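Local coordinates for uncharacterized conserved protein (Ruegeria pomeroyi DSS-3, PDB 3IUS) that is of unknown function but, as a member of the NAD-dependent epimerase/dehydratase family, probably binds NAD on a Rossmann-type domain, at residues Arg30-Met41 against Gly48-Gly56; Gln87-Phe95 against Trp138-Leu146. All coordinates share one frame; numbering follows the deposited sequence.

Interaction 1. Residues Arg30-Met41 against Gly48-Gly56; sequences RIIGTSRNPDQM and GAEPLLWPG. With FMT (formic acid), chain D.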
# COMPACT_ATOMS: atom_id res chain seq x y z
N ARG A 30 -16.11 -14.05 5.05
CA ARG A 30 -16.32 -14.26 3.63
C ARG A 30 -15.67 -13.10 2.87
O ARG A 30 -15.97 -11.94 3.14
CB ARG A 30 -17.81 -14.31 3.30
CG ARG A 30 -18.10 -14.45 1.81
CD ARG A 30 -19.57 -14.28 1.49
NE ARG A 30 -19.80 -14.42 0.06
CZ ARG A 30 -20.82 -13.85 -0.59
NH1 ARG A 30 -21.69 -13.10 0.06
NH2 ARG A 30 -20.95 -14.03 -1.90
N ILE A 31 -14.78 -13.42 1.94
CA ILE A 31 -14.12 -12.40 1.13
C ILE A 31 -14.44 -12.57 -0.36
O ILE A 31 -14.43 -13.69 -0.88
CB ILE A 31 -12.58 -12.40 1.31
CG1 ILE A 31 -12.20 -12.29 2.79
CG2 ILE A 31 -11.95 -11.26 0.53
CD1 ILE A 31 -12.18 -13.62 3.50
N ILE A 32 -14.74 -11.45 -1.01
CA ILE A 32 -14.98 -11.40 -2.45
C ILE A 32 -13.95 -10.47 -3.07
O ILE A 32 -13.87 -9.30 -2.69
CB ILE A 32 -16.39 -10.86 -2.74
CG1 ILE A 32 -17.44 -11.68 -2.00
CG2 ILE A 32 -16.66 -10.83 -4.24
CD1 ILE A 32 -18.80 -11.02 -1.95
N GLY A 33 -13.14 -10.97 -4.00
CA GLY A 33 -12.08 -10.17 -4.58
C GLY A 33 -12.24 -9.99 -6.08
O GLY A 33 -12.53 -10.94 -6.80
N THR A 34 -12.03 -8.76 -6.55
CA THR A 34 -12.16 -8.48 -7.97
C THR A 34 -10.80 -8.27 -8.64
O THR A 34 -9.82 -7.88 -8.00
CB THR A 34 -13.02 -7.24 -8.24
OG1 THR A 34 -12.20 -6.07 -8.16
CG2 THR A 34 -14.16 -7.14 -7.23
N SER A 35 -10.77 -8.53 -9.94
CA SER A 35 -9.61 -8.20 -10.77
C SER A 35 -10.10 -7.91 -12.18
O SER A 35 -11.11 -8.44 -12.61
CB SER A 35 -8.61 -9.35 -10.79
OG SER A 35 -7.53 -9.05 -11.66
N ARG A 36 -9.38 -7.05 -12.89
CA ARG A 36 -9.72 -6.82 -14.28
C ARG A 36 -8.94 -7.79 -15.16
O ARG A 36 -9.15 -7.86 -16.37
CB ARG A 36 -9.45 -5.37 -14.68
CG ARG A 36 -8.00 -5.02 -14.94
CD ARG A 36 -7.93 -3.69 -15.69
NE ARG A 36 -8.91 -2.75 -15.16
CZ ARG A 36 -9.62 -1.90 -15.89
NH1 ARG A 36 -10.49 -1.09 -15.32
NH2 ARG A 36 -9.46 -1.86 -17.21
N ASN A 37 -8.04 -8.54 -14.54
CA ASN A 37 -7.24 -9.52 -15.26
C ASN A 37 -7.81 -10.93 -15.09
O ASN A 37 -7.73 -11.50 -14.00
CB ASN A 37 -5.78 -9.47 -14.80
CG ASN A 37 -4.89 -10.43 -15.57
OD1 ASN A 37 -5.36 -11.25 -16.35
ND2 ASN A 37 -3.58 -10.32 -15.35
N PRO A 38 -8.38 -11.48 -16.16
CA PRO A 38 -9.01 -12.81 -16.11
C PRO A 38 -8.05 -13.92 -15.69
O PRO A 38 -8.51 -14.97 -15.22
CB PRO A 38 -9.51 -13.03 -17.55
CG PRO A 38 -8.77 -12.05 -18.39
CD PRO A 38 -8.44 -10.88 -17.51
N ASP A 39 -6.75 -13.71 -15.84
CA ASP A 39 -5.78 -14.75 -15.48
C ASP A 39 -5.43 -14.72 -14.00
O ASP A 39 -4.56 -15.47 -13.55
CB ASP A 39 -4.52 -14.65 -16.35
CG ASP A 39 -3.54 -13.58 -15.88
OD1 ASP A 39 -2.50 -13.39 -16.54
OD2 ASP A 39 -3.81 -12.94 -14.84
N GLN A 40 -6.11 -13.87 -13.24
CA GLN A 40 -5.85 -13.72 -11.81
C GLN A 40 -6.94 -14.37 -10.96
O GLN A 40 -6.87 -14.34 -9.73
CB GLN A 40 -5.71 -12.24 -11.43
CG GLN A 40 -4.50 -11.55 -12.02
CD GLN A 40 -3.20 -11.92 -11.32
OE1 GLN A 40 -3.16 -12.03 -10.09
NE2 GLN A 40 -2.14 -12.11 -12.10
N MSE A 41 -7.94 -14.95 -11.61
CA MSE A 41 -9.05 -15.55 -10.89
C MSE A 41 -8.54 -16.65 -9.95
O MSE A 41 -8.97 -16.75 -8.81
CB MSE A 41 -10.09 -16.11 -11.86
CG MSE A 41 -10.67 -15.07 -12.83
SE MSE A 41 -11.78 -13.72 -11.95
CE MSE A 41 -10.42 -12.36 -11.65
N GLY A 48 -8.20 -17.18 -0.70
CA GLY A 48 -9.35 -17.35 0.17
C GLY A 48 -10.54 -16.48 -0.16
O GLY A 48 -11.49 -16.38 0.63
N ALA A 49 -10.50 -15.84 -1.33
CA ALA A 49 -11.59 -14.97 -1.76
C ALA A 49 -12.32 -15.53 -2.98
O ALA A 49 -11.73 -16.23 -3.80
CB ALA A 49 -11.05 -13.57 -2.07
N GLU A 50 -13.61 -15.24 -3.07
CA GLU A 50 -14.41 -15.54 -4.26
C GLU A 50 -14.06 -14.57 -5.39
O GLU A 50 -14.29 -13.37 -5.26
CB GLU A 50 -15.90 -15.41 -3.95
CG GLU A 50 -16.38 -16.27 -2.80
CD GLU A 50 -17.80 -15.93 -2.38
OE1 GLU A 50 -18.21 -16.35 -1.28
OE2 GLU A 50 -18.49 -15.24 -3.15
N PRO A 51 -13.52 -15.09 -6.50
CA PRO A 51 -13.01 -14.24 -7.58
C PRO A 51 -14.13 -13.65 -8.44
O PRO A 51 -15.05 -14.37 -8.83
CB PRO A 51 -12.18 -15.20 -8.45
CG PRO A 51 -12.23 -16.54 -7.76
CD PRO A 51 -13.41 -16.52 -6.84
N LEU A 52 -14.05 -12.35 -8.71
CA LEU A 52 -14.96 -11.68 -9.62
C LEU A 52 -14.18 -10.95 -10.69
O LEU A 52 -13.17 -10.30 -10.40
CB LEU A 52 -15.83 -10.67 -8.87
CG LEU A 52 -17.01 -11.17 -8.04
CD1 LEU A 52 -17.75 -9.98 -7.46
CD2 LEU A 52 -17.93 -12.01 -8.91
N LEU A 53 -14.64 -11.05 -11.94
CA LEU A 53 -14.04 -10.30 -13.03
C LEU A 53 -14.70 -8.93 -13.13
O LEU A 53 -15.92 -8.83 -13.26
CB LEU A 53 -14.21 -11.07 -14.35
CG LEU A 53 -13.48 -10.55 -15.58
CD1 LEU A 53 -11.98 -10.45 -15.33
CD2 LEU A 53 -13.78 -11.44 -16.78
N TRP A 54 -13.89 -7.88 -13.03
CA TRP A 54 -14.39 -6.50 -13.10
C TRP A 54 -13.30 -5.55 -13.58
O TRP A 54 -12.20 -5.53 -13.01
CB TRP A 54 -14.95 -6.07 -11.74
CG TRP A 54 -15.75 -4.81 -11.80
CD1 TRP A 54 -17.02 -4.67 -12.27
CD2 TRP A 54 -15.33 -3.51 -11.37
NE1 TRP A 54 -17.42 -3.36 -12.17
CE2 TRP A 54 -16.40 -2.63 -11.62
CE3 TRP A 54 -14.15 -3.01 -10.81
CZ2 TRP A 54 -16.33 -1.27 -11.32
CZ3 TRP A 54 -14.08 -1.65 -10.51
CH2 TRP A 54 -15.16 -0.80 -10.77
N PRO A 55 -13.57 -4.73 -14.61
CA PRO A 55 -14.82 -4.50 -15.37
C PRO A 55 -15.49 -5.75 -15.93
O PRO A 55 -14.84 -6.71 -16.33
CB PRO A 55 -14.36 -3.61 -16.53
CG PRO A 55 -13.21 -2.87 -15.98
CD PRO A 55 -12.50 -3.84 -15.08
N GLY A 56 -16.82 -5.70 -15.97
CA GLY A 56 -17.63 -6.79 -16.46
C GLY A 56 -19.01 -6.61 -15.86
O GLY A 56 -19.61 -5.55 -15.98
C FMT D . -5.80 -8.69 -8.90
O1 FMT D . -5.17 -8.83 -9.95
O2 FMT D . -6.53 -7.73 -8.65
O HOH W 1 -13.85 -16.18 1.54
O HOH W 2 -10.87 -5.26 -10.57

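Interaction 2. Residues Gln87-Phe95 against Trp138-Leu146; sequences QIAARAAQF and WQAVPNLPL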
# COMPACT_ATOMS: atom_id res chain seq x y z
N GLN A 87 -24.27 3.80 -5.89
CA GLN A 87 -24.74 2.65 -5.12
C GLN A 87 -24.12 2.63 -3.73
O GLN A 87 -24.81 2.46 -2.73
CB GLN A 87 -24.42 1.35 -5.86
CG GLN A 87 -25.18 1.15 -7.17
CD GLN A 87 -24.43 1.66 -8.40
OE1 GLN A 87 -23.65 2.60 -8.32
NE2 GLN A 87 -24.68 1.02 -9.54
N ILE A 88 -22.81 2.82 -3.68
CA ILE A 88 -22.07 2.82 -2.43
C ILE A 88 -22.60 3.90 -1.48
O ILE A 88 -22.80 3.65 -0.29
CB ILE A 88 -20.57 3.01 -2.68
CG1 ILE A 88 -20.00 1.75 -3.32
CG2 ILE A 88 -19.85 3.33 -1.39
CD1 ILE A 88 -18.55 1.88 -3.73
N ALA A 89 -22.84 5.09 -2.01
CA ALA A 89 -23.38 6.20 -1.22
C ALA A 89 -24.74 5.83 -0.63
O ALA A 89 -24.99 6.02 0.56
CB ALA A 89 -23.48 7.46 -2.07
N ALA A 90 -25.61 5.30 -1.48
CA ALA A 90 -26.95 4.91 -1.06
C ALA A 90 -26.93 3.87 0.05
O ALA A 90 -27.79 3.88 0.93
CB ALA A 90 -27.74 4.39 -2.26
N ARG A 91 -25.94 2.97 0.02
CA ARG A 91 -25.84 1.90 1.02
C ARG A 91 -24.88 2.22 2.17
O ARG A 91 -24.50 1.32 2.92
CB ARG A 91 -25.39 0.59 0.35
CG ARG A 91 -26.38 -0.03 -0.61
CD ARG A 91 -25.71 -1.20 -1.33
NE ARG A 91 -26.62 -1.96 -2.18
CZ ARG A 91 -27.18 -3.11 -1.83
NH1 ARG A 91 -26.93 -3.64 -0.65
NH2 ARG A 91 -27.99 -3.73 -2.68
N ALA A 92 -24.49 3.48 2.31
CA ALA A 92 -23.47 3.88 3.28
C ALA A 92 -23.66 3.28 4.67
O ALA A 92 -22.70 2.81 5.29
CB ALA A 92 -23.39 5.40 3.37
N ALA A 93 -24.90 3.28 5.16
CA ALA A 93 -25.19 2.85 6.52
C ALA A 93 -25.09 1.35 6.76
O ALA A 93 -25.06 0.90 7.90
CB ALA A 93 -26.57 3.36 6.94
N GLN A 94 -25.01 0.55 5.69
CA GLN A 94 -24.95 -0.89 5.89
C GLN A 94 -23.52 -1.38 6.10
O GLN A 94 -23.31 -2.50 6.56
CB GLN A 94 -25.65 -1.64 4.75
CG GLN A 94 -24.95 -1.57 3.42
CD GLN A 94 -25.87 -1.95 2.28
OE1 GLN A 94 -25.47 -2.66 1.36
NE2 GLN A 94 -27.12 -1.49 2.34
N PHE A 95 -22.54 -0.53 5.79
CA PHE A 95 -21.15 -0.90 5.99
C PHE A 95 -20.71 -0.59 7.41
O PHE A 95 -21.16 0.38 8.01
CB PHE A 95 -20.24 -0.18 5.00
CG PHE A 95 -20.63 -0.36 3.56
CD1 PHE A 95 -20.55 -1.61 2.96
CD2 PHE A 95 -21.08 0.72 2.81
CE1 PHE A 95 -20.92 -1.78 1.64
CE2 PHE A 95 -21.45 0.55 1.49
CZ PHE A 95 -21.36 -0.70 0.90
N TRP A 138 -13.65 9.95 -1.93
CA TRP A 138 -14.08 9.03 -0.89
C TRP A 138 -14.54 9.77 0.37
O TRP A 138 -15.58 9.46 0.93
CB TRP A 138 -12.97 8.03 -0.57
CG TRP A 138 -12.89 6.94 -1.59
CD1 TRP A 138 -11.93 6.78 -2.55
CD2 TRP A 138 -13.80 5.84 -1.75
NE1 TRP A 138 -12.19 5.66 -3.30
CE2 TRP A 138 -13.33 5.07 -2.83
CE3 TRP A 138 -14.96 5.45 -1.08
CZ2 TRP A 138 -13.99 3.91 -3.25
CZ3 TRP A 138 -15.61 4.31 -1.50
CH2 TRP A 138 -15.13 3.55 -2.58
N GLN A 139 -13.77 10.77 0.79
CA GLN A 139 -14.10 11.51 2.01
C GLN A 139 -15.38 12.33 1.89
O GLN A 139 -15.93 12.78 2.89
CB GLN A 139 -12.93 12.42 2.44
CG GLN A 139 -11.69 11.67 2.93
CD GLN A 139 -11.78 11.28 4.40
OE1 GLN A 139 -12.84 11.40 5.02
NE2 GLN A 139 -10.68 10.80 4.96
N ALA A 140 -15.86 12.52 0.66
CA ALA A 140 -17.09 13.29 0.44
C ALA A 140 -18.37 12.48 0.59
O ALA A 140 -19.45 13.05 0.76
CB ALA A 140 -17.05 13.97 -0.92
N VAL A 141 -18.26 11.15 0.53
CA VAL A 141 -19.42 10.28 0.62
C VAL A 141 -20.05 10.35 2.02
O VAL A 141 -19.48 9.87 2.99
CB VAL A 141 -19.07 8.81 0.30
CG1 VAL A 141 -20.32 7.96 0.23
CG2 VAL A 141 -18.29 8.72 -1.02
N PRO A 142 -21.24 10.94 2.11
CA PRO A 142 -21.88 11.13 3.42
C PRO A 142 -22.07 9.83 4.20
O PRO A 142 -22.56 8.84 3.64
CB PRO A 142 -23.24 11.74 3.07
CG PRO A 142 -23.09 12.30 1.69
CD PRO A 142 -22.08 11.42 1.00
N ASN A 143 -21.67 9.83 5.47
CA ASN A 143 -21.95 8.73 6.39
C ASN A 143 -21.24 7.41 6.08
O ASN A 143 -21.58 6.37 6.64
CB ASN A 143 -23.45 8.49 6.50
CG ASN A 143 -24.21 9.74 6.90
OD1 ASN A 143 -25.09 10.20 6.17
ND2 ASN A 143 -23.87 10.31 8.05
N LEU A 144 -20.25 7.46 5.19
CA LEU A 144 -19.43 6.29 4.91
C LEU A 144 -18.37 6.14 6.01
O LEU A 144 -17.68 7.11 6.34
CB LEU A 144 -18.78 6.45 3.54
CG LEU A 144 -18.31 5.19 2.81
CD1 LEU A 144 -19.49 4.29 2.45
CD2 LEU A 144 -17.55 5.59 1.56
N PRO A 145 -18.23 4.93 6.57
CA PRO A 145 -17.23 4.66 7.62
C PRO A 145 -15.85 4.56 6.99
O PRO A 145 -15.23 3.50 7.06
CB PRO A 145 -17.64 3.28 8.16
CG PRO A 145 -18.92 2.91 7.45
CD PRO A 145 -18.99 3.73 6.21
N LEU A 146 -15.39 5.65 6.39
CA LEU A 146 -14.18 5.65 5.58
C LEU A 146 -12.90 5.74 6.40
O LEU A 146 -12.83 6.49 7.38
CB LEU A 146 -14.21 6.81 4.58
CG LEU A 146 -12.94 6.96 3.75
CD1 LEU A 146 -12.83 5.82 2.73
CD2 LEU A 146 -12.90 8.32 3.07
O HOH W 3 -24.28 8.54 1.74

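Interaction 1. Residues Arg30-Met41 against Gly48-Gly56
Ile32 and Glu50 sit side by side in two neighbouring parallel strands, 30-35 and 49-53, and show how a beta-alpha-beta unit is tied together first by backbone. Five N-H···O=C bonds join the pair, from Glu50 N to Ile31 O through to Trp54 N on Ser35 O, the last nearly straight at 175°. Packing is close along this core: Ile32 CG2 meets Leu52 CD1 at 3.5 Å, and on the other face the CB of Ala49 lies 3.6 Å from Ile31 CG2. Met41, a selenomethionine, bends back at chi2 (-67°) to lay SE against Pro51 CB at 3.8 Å.

The ends are more exposed and more polar. Arg30 grips Glu50 side-on, Arg30 NE to Glu50 OE1 at 2.8 Å and Arg30 NH2 to Glu50 OE2 at 3.0 Å. Were Glu50 an alanine, the Arg30 guanidinium would probably lose its charge partner and both bonds that fix its rotation, keeping Ile32 CD1 over one face. On the solvent side Pro55 CD lies over the Arg36 guanidinium, offset toward its rim, and Ser35 OG donates to formic acid, probably from the crystallisation liquor. Backbone bonds thus set the register, while Arg30 on Glu50 adds a charged tie at the strands' more exposed start.

Interaction 2. Residues Gln87-Phe95 against Trp138-Leu146
Ala92 and Leu144 bring the two backbones closest, their CA atoms 5.0 Å apart, where both chains run on beyond a helix. Helix 79-90 gives way to a short 3-10 segment that ends at Gln94; helix 126-140 runs into a type II beta turn from Val141 to Leu144, with Asn143 at positive phi, and then an inverse gamma turn centred on Pro145. No direct hydrogen bond crosses between the segments, but a water donates to both Ala89 O and Pro142 O and so bridges them.

Leu144 is the hub of the side chains. A chi1 of -158° swings CG of Leu144 away from its own N, which brings CD1 to Ile88 CG2 at 4.0 Å and Phe95 CD2 at 3.9 Å, approaching the phenyl ring obliquely. Ile88 extends its other branch to the indole, CD1 lying 4.0 Å from Trp138 CH2 as the two side chains cross at about a right angle. The small Ala92 lets the turn come near, its CB 3.5 Å from Pro142 O, and Val141 CG1 rests on Ala89 CB at 3.9 Å. At the other end Pro145 CG sits 3.4 Å from Phe95 O.

Beyond the pair, Trp138 NE1 is hydrogen-bonded to Asp78 and its ring stacks with Tyr100. The joint is therefore chiefly apolar, with one bridging water as its polar link, and its inner side chains Ile88, Phe95 and Leu144 pack on strands 66-69 and 97-103.

Overall arrangement
The two contacts follow one another along the chain, interaction 1 closing before interaction 2 opens; their centres lie about 22 Å apart and their nearest atoms about 8 Å. Interaction 1 lies in the main parallel sheet, pairing strands 30-35 and 49-53 beside strand 7-11, whose following turn carries a GxGxxA pattern consistent with dinucleotide binding: Thr34 bonds to Gly12 there. Interaction 2 joins the ends of helices 79-90 and 126-140, which lead into strands 97-103 and 146-155, and packs against the same sheet. Trp54 touches helix 79-90, linking the two regions. Strand pairing and helix packing are thus two parts of what is probably a single Rossmann-type domain.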